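Local coordinates for protein HAD hydrolase, family IA, variant 3 (Entamoeba histolytica, PDB 6W04) that binds magnesium and probably acts as a hydrolase of the haloacid dehalogenase superfamily, at residues Tyr76-Leu87 and Asp112-Tyr123. Numbering follows the deposited sequence.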
ATOM      1  N   TYR A  76      13.889   0.007   7.789  1.00 24.59           N
ATOM      2  CA  TYR A  76      12.526  -0.513   7.803  1.00 25.64           C
ATOM      3  C   TYR A  76      12.484  -2.027   7.593  1.00 23.66           C
ATOM      4  O   TYR A  76      11.803  -2.748   8.340  1.00 29.59           O
ATOM      5  CB  TYR A  76      11.698   0.210   6.738  1.00 27.99           C
ATOM      6  CG  TYR A  76      10.413  -0.489   6.388  1.00 27.00           C
ATOM      7  CD1 TYR A  76       9.295  -0.376   7.216  1.00 29.54           C
ATOM      8  CD2 TYR A  76      10.308  -1.270   5.235  1.00 21.96           C
ATOM      9  CE1 TYR A  76       8.099  -1.042   6.905  1.00 25.86           C
ATOM     10  CE2 TYR A  76       9.103  -1.920   4.899  1.00 27.78           C
ATOM     11  CZ  TYR A  76       8.003  -1.788   5.767  1.00 24.97           C
ATOM     12  OH  TYR A  76       6.809  -2.415   5.480  1.00 29.52           O
ATOM     13  N   ARG A  77      13.197  -2.529   6.575  1.00 26.00           N
ATOM     14  CA  ARG A  77      13.185  -3.964   6.280  0.61 29.71           C
ATOM     15  C   ARG A  77      13.682  -4.776   7.455  1.00 30.53           C
ATOM     16  O   ARG A  77      13.150  -5.851   7.742  1.00 29.88           O
ATOM     17  CB  ARG A  77      14.075  -4.289   5.082  0.61 31.14           C
ATOM     18  CG  ARG A  77      13.531  -3.880   3.793  0.61 31.41           C
ATOM     19  CD  ARG A  77      14.599  -4.037   2.742  0.61 33.72           C
ATOM     20  NE  ARG A  77      14.474  -2.952   1.794  0.61 28.14           N
ATOM     21  CZ  ARG A  77      15.498  -2.362   1.201  0.61 36.29           C
ATOM     22  NH1 ARG A  77      15.266  -1.375   0.359  0.61 31.94           N
ATOM     23  NH2 ARG A  77      16.742  -2.765   1.448  0.61 37.96           N
ATOM     24  N   THR A  78      14.740  -4.297   8.105  1.00 28.85           N
ATOM     25  CA  THR A  78      15.319  -5.003   9.236  1.00 36.72           C
ATOM     26  C   THR A  78      14.333  -5.059  10.396  1.00 32.37           C
ATOM     27  O   THR A  78      14.125  -6.117  11.004  1.00 28.43           O
ATOM     28  CB  THR A  78      16.615  -4.302   9.632  1.00 30.33           C
ATOM     29  OG1 THR A  78      17.524  -4.383   8.534  1.00 35.62           O
ATOM     30  CG2 THR A  78      17.235  -4.961  10.839  1.00 37.44           C
ATOM     31  N   MET A  79      13.699  -3.925  10.696  1.00 24.64           N
ATOM     32  CA  MET A  79      12.701  -3.875  11.766  1.00 22.75           C
ATOM     33  C   MET A  79      11.476  -4.729  11.440  1.00 22.83           C
ATOM     34  O   MET A  79      10.981  -5.472  12.298  1.00 30.33           O
ATOM     35  CB  MET A  79      12.290  -2.422  12.019  1.00 24.19           C
ATOM     36  CG  MET A  79      13.463  -1.532  12.486  1.00 29.15           C
ATOM     37  SD  MET A  79      14.061  -1.906  14.183  1.00 41.16           S
ATOM     38  CE  MET A  79      12.507  -1.829  15.091  1.00 42.55           C
ATOM     39  N   LEU A  80      10.960  -4.615  10.211  1.00 21.15           N
ATOM     40  CA  LEU A  80       9.812  -5.402   9.792  1.00 24.59           C
ATOM     41  C   LEU A  80      10.076  -6.901   9.940  1.00 29.93           C
ATOM     42  O   LEU A  80       9.237  -7.636  10.477  1.00 26.16           O
ATOM     43  CB  LEU A  80       9.420  -5.069   8.345  1.00 24.13           C
ATOM     44  CG  LEU A  80       8.195  -5.889   7.896  1.00 25.21           C
ATOM     45  CD1 LEU A  80       6.969  -5.389   8.722  1.00 27.62           C
ATOM     46  CD2 LEU A  80       7.920  -5.718   6.427  1.00 27.08           C
ATOM     47  N   MET A  81      11.248  -7.366   9.482  1.00 27.64           N
ATOM     48  CA  MET A  81      11.569  -8.789   9.577  0.54 28.73           C
ATOM     49  C   MET A  81      11.554  -9.276  11.018  1.00 29.87           C
ATOM     50  O   MET A  81      11.088 -10.385  11.299  1.00 29.52           O
ATOM     51  CB  MET A  81      12.933  -9.070   8.945  0.54 33.70           C
ATOM     52  CG  MET A  81      12.859  -9.537   7.517  0.54 40.54           C
ATOM     53  SD  MET A  81      12.074 -11.152   7.404  0.54 50.90           S
ATOM     54  CE  MET A  81      12.495 -11.575   5.721  0.54 55.90           C
ATOM     55  N   LYS A  82      12.083  -8.486  11.951  1.00 29.33           N
ATOM     56  CA  LYS A  82      12.076  -9.006  13.316  1.00 34.07           C
ATOM     57  C   LYS A  82      10.801  -8.661  14.077  1.00 33.28           C
ATOM     58  O   LYS A  82      10.572  -9.245  15.141  1.00 30.18           O
ATOM     59  CB  LYS A  82      13.303  -8.539  14.108  1.00 40.32           C
ATOM     60  CG  LYS A  82      13.496  -7.052  14.261  1.00 42.27           C
ATOM     61  CD  LYS A  82      14.868  -6.805  14.913  1.00 49.20           C
ATOM     62  CE  LYS A  82      15.280  -5.347  14.810  1.00 42.15           C
ATOM     63  NZ  LYS A  82      16.517  -5.049  15.572  1.00 37.93           N
ATOM     64  N   SER A  83       9.951  -7.793  13.524  1.00 27.99           N
ATOM     65  CA  SER A  83       8.668  -7.458  14.131  1.00 29.74           C
ATOM     66  C   SER A  83       7.703  -8.648  14.047  1.00 32.13           C
ATOM     67  O   SER A  83       7.972  -9.664  13.391  1.00 30.17           O
ATOM     68  CB  SER A  83       8.041  -6.257  13.424  1.00 24.95           C
ATOM     69  OG  SER A  83       7.440  -6.698  12.212  1.00 29.16           O
ATOM     70  N   ASP A  84       6.566  -8.536  14.748  1.00 30.61           N
ATOM     71  CA  ASP A  84       5.516  -9.549  14.646  1.00 32.45           C
ATOM     72  C   ASP A  84       4.291  -8.985  13.936  1.00 37.75           C
ATOM     73  O   ASP A  84       3.176  -9.469  14.125  1.00 33.31           O
ATOM     74  CB  ASP A  84       5.148 -10.128  16.020  1.00 36.12           C
ATOM     75  CG  ASP A  84       4.487  -9.106  16.943  1.00 54.83           C
ATOM     76  OD1 ASP A  84       4.273  -7.952  16.526  1.00 45.88           O
ATOM     77  OD2 ASP A  84       4.185  -9.466  18.100  1.00 56.92           O
ATOM     78  N   ILE A  85       4.481  -7.948  13.135  1.00 28.17           N
ATOM     79  CA  ILE A  85       3.384  -7.433  12.319  1.00 33.71           C
ATOM     80  C   ILE A  85       2.897  -8.542  11.399  1.00 29.85           C
ATOM     81  O   ILE A  85       3.682  -9.139  10.655  1.00 32.18           O
ATOM     82  CB  ILE A  85       3.842  -6.211  11.536  1.00 28.26           C
ATOM     83  CG1 ILE A  85       4.233  -5.096  12.512  1.00 32.81           C
ATOM     84  CG2 ILE A  85       2.760  -5.770  10.535  1.00 35.03           C
ATOM     85  CD1 ILE A  85       5.055  -3.983  11.824  1.00 34.09           C
ATOM     86  N   LYS A  86       1.607  -8.845  11.471  1.00 30.40           N
ATOM     87  CA  LYS A  86       0.994  -9.941  10.728  1.00 30.87           C
ATOM     88  C   LYS A  86       0.132  -9.387   9.597  1.00 34.58           C
ATOM     89  O   LYS A  86      -0.242  -8.206   9.592  1.00 31.47           O
ATOM     90  CB  LYS A  86       0.130 -10.808  11.649  1.00 36.98           C
ATOM     91  CG  LYS A  86       0.906 -11.545  12.721  1.00 46.92           C
ATOM     92  CD  LYS A  86      -0.026 -12.228  13.714  1.00 59.17           C
ATOM     93  CE  LYS A  86       0.771 -12.912  14.820  1.00 72.27           C
ATOM     94  NZ  LYS A  86       1.676 -11.946  15.521  1.00 76.45           N
ATOM     95  N   LEU A  87      -0.209 -10.263   8.649  1.00 31.55           N
ATOM     96  CA  LEU A  87      -1.210  -9.895   7.657  1.00 34.77           C
ATOM     97  C   LEU A  87      -2.514  -9.539   8.359  1.00 34.98           C
ATOM     98  O   LEU A  87      -2.895 -10.172   9.342  1.00 35.41           O
ATOM     99  CB  LEU A  87      -1.432 -11.034   6.667  1.00 35.18           C
ATOM    100  CG  LEU A  87      -0.335 -11.275   5.634  1.00 36.98           C
ATOM    101  CD1 LEU A  87      -0.649 -12.522   4.831  1.00 36.60           C
ATOM    102  CD2 LEU A  87      -0.167 -10.084   4.709  1.00 35.09           C
ATOM    103  N   ASP A 112       9.624  -0.570  -3.465  1.00 28.03           N
ATOM    104  CA  ASP A 112      10.642  -1.088  -4.375  0.58 30.73           C
ATOM    105  C   ASP A 112      10.855  -2.584  -4.144  1.00 30.07           C
ATOM    106  O   ASP A 112      10.334  -3.175  -3.201  1.00 25.89           O
ATOM    107  CB  ASP A 112      11.966  -0.332  -4.207  0.58 33.44           C
ATOM    108  CG  ASP A 112      12.645  -0.542  -2.837  0.58 41.54           C
ATOM    109  OD1 ASP A 112      12.196  -1.322  -1.955  0.58 36.07           O
ATOM    110  OD2 ASP A 112      13.688   0.118  -2.640  0.58 48.15           O
ATOM    111  N   TRP A 113      11.662  -3.204  -5.013  1.00 32.28           N
ATOM    112  CA  TRP A 113      11.877  -4.649  -4.893  1.00 29.27           C
ATOM    113  C   TRP A 113      12.503  -5.025  -3.548  1.00 28.93           C
ATOM    114  O   TRP A 113      12.164  -6.067  -2.966  1.00 29.97           O
ATOM    115  CB  TRP A 113      12.768  -5.165  -6.026  1.00 32.81           C
ATOM    116  CG  TRP A 113      13.157  -6.577  -5.726  1.00 33.93           C
ATOM    117  CD1 TRP A 113      14.365  -7.026  -5.254  1.00 35.52           C
ATOM    118  CD2 TRP A 113      12.299  -7.728  -5.806  1.00 32.17           C
ATOM    119  NE1 TRP A 113      14.317  -8.395  -5.073  1.00 32.24           N
ATOM    120  CE2 TRP A 113      13.062  -8.847  -5.411  1.00 30.72           C
ATOM    121  CE3 TRP A 113      10.967  -7.920  -6.201  1.00 31.21           C
ATOM    122  CZ2 TRP A 113      12.524 -10.133  -5.359  1.00 34.52           C
ATOM    123  CZ3 TRP A 113      10.431  -9.212  -6.165  1.00 34.54           C
ATOM    124  CH2 TRP A 113      11.215 -10.299  -5.738  1.00 32.93           C
ATOM    125  N   GLY A 114      13.450  -4.219  -3.056  1.00 28.48           N
ATOM    126  CA  GLY A 114      14.050  -4.507  -1.754  1.00 32.10           C
ATOM    127  C   GLY A 114      13.020  -4.843  -0.689  1.00 34.19           C
ATOM    128  O   GLY A 114      13.133  -5.853   0.023  1.00 24.14           O
ATOM    129  N   ASN A 115      11.991  -4.002  -0.566  1.00 27.79           N
ATOM    130  CA  ASN A 115      10.962  -4.235   0.451  1.00 23.62           C
ATOM    131  C   ASN A 115      10.095  -5.435   0.086  1.00 26.89           C
ATOM    132  O   ASN A 115       9.742  -6.248   0.960  1.00 28.64           O
ATOM    133  CB  ASN A 115      10.102  -2.968   0.631  1.00 22.97           C
ATOM    134  CG  ASN A 115      10.798  -1.897   1.432  1.00 35.53           C
ATOM    135  OD1 ASN A 115      11.927  -2.081   1.893  1.00 30.18           O
ATOM    136  ND2 ASN A 115      10.131  -0.748   1.602  1.00 34.96           N
ATOM    137  N   VAL A 116       9.768  -5.587  -1.206  1.00 26.05           N
ATOM    138  CA  VAL A 116       8.897  -6.679  -1.638  1.00 25.14           C
ATOM    139  C   VAL A 116       9.550  -8.023  -1.338  1.00 29.81           C
ATOM    140  O   VAL A 116       8.882  -8.985  -0.941  1.00 30.50           O
ATOM    141  CB  VAL A 116       8.563  -6.539  -3.137  1.00 27.60           C
ATOM    142  CG1 VAL A 116       7.872  -7.797  -3.641  1.00 30.48           C
ATOM    143  CG2 VAL A 116       7.680  -5.303  -3.405  1.00 29.65           C
ATOM    144  N   GLN A 117      10.869  -8.109  -1.528  1.00 26.62           N
ATOM    145  CA  GLN A 117      11.602  -9.319  -1.171  1.00 27.94           C
ATOM    146  C   GLN A 117      11.364  -9.683   0.290  1.00 27.92           C
ATOM    147  O   GLN A 117      11.153 -10.854   0.624  1.00 28.14           O
ATOM    148  CB  GLN A 117      13.095  -9.109  -1.457  1.00 31.29           C
ATOM    149  CG  GLN A 117      13.973 -10.334  -1.291  1.00 35.10           C
ATOM    150  CD  GLN A 117      15.395 -10.133  -1.824  1.00 32.75           C
ATOM    151  OE1 GLN A 117      15.621  -9.993  -3.030  1.00 35.53           O
ATOM    152  NE2 GLN A 117      16.357 -10.158  -0.929  1.00 29.17           N
ATOM    153  N   VAL A 118      11.373  -8.688   1.173  1.00 27.30           N
ATOM    154  CA  VAL A 118      11.117  -8.959   2.585  1.00 24.63           C
ATOM    155  C   VAL A 118       9.668  -9.392   2.790  1.00 23.07           C
ATOM    156  O   VAL A 118       9.396 -10.353   3.527  1.00 28.35           O
ATOM    157  CB  VAL A 118      11.490  -7.717   3.426  1.00 26.35           C
ATOM    158  CG1 VAL A 118      10.925  -7.808   4.841  1.00 23.66           C
ATOM    159  CG2 VAL A 118      13.005  -7.606   3.493  1.00 24.99           C
ATOM    160  N   PHE A 119       8.719  -8.706   2.129  1.00 25.57           N
ATOM    161  CA  PHE A 119       7.303  -9.064   2.245  1.00 29.44           C
ATOM    162  C   PHE A 119       7.068 -10.523   1.876  1.00 28.81           C
ATOM    163  O   PHE A 119       6.390 -11.254   2.609  1.00 28.87           O
ATOM    164  CB  PHE A 119       6.431  -8.182   1.345  1.00 25.80           C
ATOM    165  CG  PHE A 119       6.542  -6.714   1.600  1.00 30.85           C
ATOM    166  CD1 PHE A 119       6.982  -6.217   2.816  1.00 23.27           C
ATOM    167  CD2 PHE A 119       6.159  -5.815   0.605  1.00 25.77           C
ATOM    168  CE1 PHE A 119       7.073  -4.838   3.010  1.00 26.67           C
ATOM    169  CE2 PHE A 119       6.240  -4.454   0.797  1.00 30.82           C
ATOM    170  CZ  PHE A 119       6.692  -3.959   2.001  1.00 28.61           C
ATOM    171  N   ILE A 120       7.594 -10.951   0.718  1.00 28.59           N
ATOM    172  CA  ILE A 120       7.422 -12.333   0.264  1.00 28.04           C
ATOM    173  C   ILE A 120       8.054 -13.296   1.255  1.00 32.72           C
ATOM    174  O   ILE A 120       7.455 -14.302   1.642  1.00 29.32           O
ATOM    175  CB  ILE A 120       8.019 -12.519  -1.146  1.00 30.57           C
ATOM    176  CG1 ILE A 120       7.254 -11.652  -2.156  1.00 31.81           C
ATOM    177  CG2 ILE A 120       8.015 -13.996  -1.550  1.00 31.97           C
ATOM    178  CD1 ILE A 120       7.970 -11.487  -3.505  1.00 36.49           C
ATOM    179  N   GLN A 121       9.287 -13.002   1.669  1.00 30.23           N
ATOM    180  CA  GLN A 121      10.002 -13.847   2.611  1.00 31.11           C
ATOM    181  C   GLN A 121       9.240 -13.976   3.931  1.00 33.11           C
ATOM    182  O   GLN A 121       9.002 -15.085   4.426  1.00 30.86           O
ATOM    183  CB  GLN A 121      11.392 -13.242   2.837  1.00 32.11           C
ATOM    184  CG  GLN A 121      12.550 -14.184   3.022  1.00 54.48           C
ATOM    185  CD  GLN A 121      13.899 -13.489   2.758  1.00 62.92           C
ATOM    186  OE1 GLN A 121      14.922 -14.152   2.597  1.00 70.25           O
ATOM    187  NE2 GLN A 121      13.892 -12.144   2.705  1.00 50.98           N
ATOM    188  N   LYS A 122       8.848 -12.843   4.513  1.00 26.63           N
ATOM    189  CA  LYS A 122       8.275 -12.847   5.862  1.00 26.43           C
ATOM    190  C   LYS A 122       6.855 -13.405   5.863  1.00 29.04           C
ATOM    191  O   LYS A 122       6.463 -14.122   6.786  1.00 28.64           O
ATOM    192  CB  LYS A 122       8.285 -11.415   6.439  1.00 25.90           C
ATOM    193  CG  LYS A 122       7.672 -11.313   7.846  1.00 28.93           C
ATOM    194  CD  LYS A 122       7.773  -9.884   8.421  1.00 26.28           C
ATOM    195  CE  LYS A 122       7.252  -9.859   9.885  1.00 25.78           C
ATOM    196  NZ  LYS A 122       8.147 -10.623  10.813  1.00 27.90           N
ATOM    197  N   TYR A 123       6.066 -13.090   4.846  1.00 25.55           N
ATOM    198  CA  TYR A 123       4.662 -13.458   4.873  1.00 32.11           C
ATOM    199  C   TYR A 123       4.323 -14.672   4.019  1.00 35.49           C
ATOM    200  O   TYR A 123       3.145 -15.036   3.941  1.00 33.48           O
ATOM    201  CB  TYR A 123       3.810 -12.245   4.467  1.00 24.22           C
ATOM    202  CG  TYR A 123       3.990 -11.123   5.473  1.00 28.19           C
ATOM    203  CD1 TYR A 123       3.500 -11.257   6.765  1.00 32.49           C
ATOM    204  CD2 TYR A 123       4.700  -9.961   5.153  1.00 27.03           C
ATOM    205  CE1 TYR A 123       3.685 -10.245   7.727  1.00 27.67           C
ATOM    206  CE2 TYR A 123       4.906  -8.959   6.117  1.00 28.06           C
ATOM    207  CZ  TYR A 123       4.392  -9.110   7.397  1.00 26.78           C
ATOM    208  OH  TYR A 123       4.543  -8.131   8.366  1.00 30.43           O
TER
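Two helical segments, 76-82 and 113-123, run side by side in the same direction, their axes 7° apart and 10.1 Å from each other at closest approach, with Arg77 nearest Asn115 and Met81 nearest Lys122 along the backbones. The first is the last part of helix 62-82; its chain leaves helical geometry at Ser83 and continues as a loop past the end of the second, helix 113-123, which follows strand 105-112 of the parallel sheet. Leu80 is the central knob: its side chain sits in a hole formed by Val118, Phe119, Lys122 and Tyr123, with CD2 meeting the edge of the Phe119 ring, 3.6 Å from CE1. Phe119 also stacks on Phe8 and touches Asn9, a magnesium ligand. Met81 and Arg77 were each modelled in two conformers; in one, Met81 packs CG against Val118 CG1 and its methyl CE beside Gln121. At the N-terminal end of helix 113-123, one Arg77 conformer gives Asn115 OD1 a 2.7 Å hydrogen bond from NE in the guanidinium plane, while Gly114 CA lies over one guanidinium face. Asp112, the N-cap, accepts the backbone N of Asn115 at OD1. The Asn115 amide, with OD1 taken by Arg77 and ND2 by Glu73, is held at both polar atoms, which fixes its rotation. At the other end, Lys122 is extended until chi4 (68°), where the turn brings NZ to Met81 O at 3.0 Å and Ser83 O at 2.8 Å, from above both carbonyl planes. Tyr123 OH donates to Ile85 O over 2.6 Å, also from above the carbonyl plane. Ser83 OG bonds back to Leu80 O. Thus carbonyls of the last helical turn and the following loop receive side-chain donors, and the lysine charge probably offsets the negative C-terminal pole of helix 62-82.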